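PDB 4QPV: uncharacterized protein from Staphylococcus aureus subsp. aureus Mu50, which is of unknown function but belongs to the DUF1672 family and has a unique fold built on a kinked-helix-beta-beta-beta repeat. Local coordinates for residues A[151-156]-A[226-231]. Numbering follows the deposited sequence.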
loop_
_atom_site.group_PDB
_atom_site.type_symbol
_atom_site.label_atom_id
_atom_site.label_comp_id
_atom_site.label_asym_id
_atom_site.label_seq_id
_atom_site.Cartn_x
_atom_site.Cartn_y
_atom_site.Cartn_z
ATOM N N LYS A 151 3.808 24.289 -5.725
ATOM C CA LYS A 151 3.069 24.890 -6.831
ATOM C C LYS A 151 1.575 24.506 -6.785
ATOM O O LYS A 151 0.740 25.386 -6.966
ATOM C CB LYS A 151 3.675 24.475 -8.186
ATOM C CG LYS A 151 3.045 25.228 -9.368
ATOM C CD LYS A 151 3.514 24.739 -10.719
ATOM C CE LYS A 151 2.928 25.605 -11.817
ATOM N NZ LYS A 151 3.155 25.011 -13.164
ATOM N N TYR A 152 1.258 23.216 -6.580
ATOM C CA TYR A 152 -0.133 22.741 -6.599
ATOM C C TYR A 152 -0.740 22.569 -5.209
ATOM O O TYR A 152 -1.849 22.034 -5.074
ATOM C CB TYR A 152 -0.266 21.474 -7.442
ATOM C CG TYR A 152 0.019 21.766 -8.902
ATOM C CD1 TYR A 152 -0.849 22.552 -9.663
ATOM C CD2 TYR A 152 1.190 21.311 -9.509
ATOM C CE1 TYR A 152 -0.575 22.852 -10.996
ATOM C CE2 TYR A 152 1.486 21.622 -10.838
ATOM C CZ TYR A 152 0.597 22.385 -11.581
ATOM O OH TYR A 152 0.886 22.673 -12.890
ATOM N N LYS A 153 -0.058 23.134 -4.195
ATOM C CA LYS A 153 -0.544 23.285 -2.833
ATOM C C LYS A 153 -1.086 21.978 -2.234
ATOM O O LYS A 153 -2.282 21.869 -1.934
ATOM C CB LYS A 153 -1.635 24.379 -2.799
ATOM C CG LYS A 153 -1.133 25.754 -3.255
ATOM C CD LYS A 153 -2.256 26.761 -3.298
ATOM C CE LYS A 153 -1.793 28.163 -3.686
ATOM N NZ LYS A 153 -1.327 28.230 -5.093
ATOM N N TYR A 154 -0.214 20.991 -2.069
ATOM C CA TYR A 154 -0.619 19.725 -1.467
ATOM C C TYR A 154 0.533 19.136 -0.634
ATOM O O TYR A 154 1.678 19.585 -0.700
ATOM C CB TYR A 154 -1.100 18.694 -2.555
ATOM C CG TYR A 154 -0.027 18.276 -3.549
ATOM C CD1 TYR A 154 0.938 17.318 -3.214
ATOM C CD2 TYR A 154 -0.002 18.803 -4.836
ATOM C CE1 TYR A 154 1.946 16.960 -4.111
ATOM C CE2 TYR A 154 1.022 18.478 -5.730
ATOM C CZ TYR A 154 1.977 17.536 -5.375
ATOM O OH TYR A 154 2.968 17.232 -6.275
ATOM N N THR A 155 0.204 18.112 0.130
ATOM C CA THR A 155 1.125 17.231 0.851
ATOM C C THR A 155 0.599 15.834 0.638
ATOM O O THR A 155 -0.550 15.655 0.218
ATOM C CB THR A 155 1.203 17.573 2.378
ATOM O OG1 THR A 155 -0.025 17.194 2.996
ATOM C CG2 THR A 155 1.525 19.039 2.670
ATOM N N GLY A 156 1.382 14.843 1.007
ATOM C CA GLY A 156 0.875 13.483 1.013
ATOM C C GLY A 156 0.620 13.113 2.462
ATOM O O GLY A 156 0.583 13.982 3.339
ATOM N N PHE A 226 -3.318 15.721 -0.238
ATOM C CA PHE A 226 -4.117 16.524 0.685
ATOM C C PHE A 226 -3.854 18.002 0.398
ATOM O O PHE A 226 -2.716 18.475 0.529
ATOM C CB PHE A 226 -3.753 16.157 2.132
ATOM C CG PHE A 226 -3.989 14.703 2.477
ATOM C CD1 PHE A 226 -3.016 13.736 2.200
ATOM C CD2 PHE A 226 -5.176 14.298 3.087
ATOM C CE1 PHE A 226 -3.228 12.393 2.539
ATOM C CE2 PHE A 226 -5.354 12.965 3.494
ATOM C CZ PHE A 226 -4.380 12.023 3.210
ATOM N N SER A 227 -4.896 18.739 -0.012
ATOM C CA SER A 227 -4.746 20.164 -0.276
ATOM C C SER A 227 -4.252 20.914 0.978
ATOM O O SER A 227 -4.629 20.554 2.094
ATOM C CB SER A 227 -6.075 20.757 -0.722
ATOM O OG SER A 227 -5.946 22.148 -0.951
ATOM N N THR A 228 -3.446 21.960 0.794
ATOM C CA THR A 228 -3.014 22.808 1.913
ATOM C C THR A 228 -3.936 24.036 2.013
ATOM O O THR A 228 -3.736 24.874 2.893
ATOM C CB THR A 228 -1.531 23.228 1.799
ATOM O OG1 THR A 228 -1.351 23.969 0.601
ATOM C CG2 THR A 228 -0.565 22.040 1.846
ATOM N N LYS A 229 -4.939 24.148 1.122
ATOM C CA LYS A 229 -5.924 25.250 1.147
ATOM C C LYS A 229 -6.829 25.132 2.360
ATOM O O LYS A 229 -7.356 24.053 2.613
ATOM C CB LYS A 229 -6.827 25.256 -0.103
ATOM C CG LYS A 229 -6.110 25.431 -1.431
ATOM C CD LYS A 229 -7.121 25.336 -2.561
ATOM C CE LYS A 229 -6.500 25.584 -3.912
ATOM N NZ LYS A 229 -7.537 25.609 -4.979
ATOM N N ASP A 230 -7.088 26.250 3.052
ATOM C CA ASP A 230 -8.025 26.238 4.181
ATOM C C ASP A 230 -9.459 26.054 3.659
ATOM O O ASP A 230 -10.297 25.489 4.350
ATOM C CB ASP A 230 -7.921 27.545 4.998
ATOM C CG ASP A 230 -6.520 27.939 5.439
ATOM O OD1 ASP A 230 -5.781 27.058 5.947
ATOM O OD2 ASP A 230 -6.169 29.134 5.302
ATOM N N ASN A 231 -9.705 26.469 2.406
ATOM C CA ASN A 231 -11.026 26.470 1.779
ATOM C C ASN A 231 -11.117 25.541 0.551
ATOM O O ASN A 231 -11.796 25.888 -0.418
ATOM C CB ASN A 231 -11.346 27.920 1.358
ATOM C CG ASN A 231 -10.379 28.500 0.328
ATOM O OD1 ASN A 231 -9.278 27.979 0.078
ATOM N ND2 ASN A 231 -10.781 29.576 -0.319
HETATM O O HOH W 1 -4.668 22.330 -3.212
HETATM O O HOH W 2 -1.981 19.104 3.414
#
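Thr155 and Phe226 face each other as an antiparallel hydrogen-bonded pair, their side chains on one face of the sheet and crossing at about a right angle. Two backbone bonds join them: Phe226 N gives to Thr155 O over 2.8 Å, almost straight (168° at the hydrogen), and Thr155 N gives to Phe226 O over 3.0 Å. The phenyl ring of Phe226 turns an edge toward Thr155 O, which lies in its plane 3.7 Å from Phe226 CD1, while the same carbon brushes Gly156 C. Tyr157 and Tyr276 make edge-to-face contacts with the ring, which is buried. A water links Thr155 OG1 to Phe226 O, to which it donates.

Tyr154 and Ser227 form the adjoining non-hydrogen-bonded pair on the reverse face, so strand 154-155 runs antiparallel to the end of strand 220-227, which in a mixed sheet also pairs in parallel with strand 259-265. From Tyr154 the ring leads away from Ser227, its hydroxyl bonding to Leu145 O. Ser227 OG stands anti to the backbone N (chi1 179°) and accepts from Lys229 N at 3.1 Å, an ST turn placed where strand 220-227 ends.

Lys153 O, beyond the last bridge, accepts from Thr228 N at 3.0 Å; the donor sits 51° out of the carbonyl plane, so it misses the lone-pair direction. A second water bridges this oxygen and Ser227 OG. The two branches of Thr228 part: OG1 lies 3.4 Å from Lys153 CB, whereas CG2, anti to the carbonyl carbon, meets Thr155 CG2 methyl to methyl at 3.7 Å. The ammonium of Lys229 turns to Glu240 in a salt bridge.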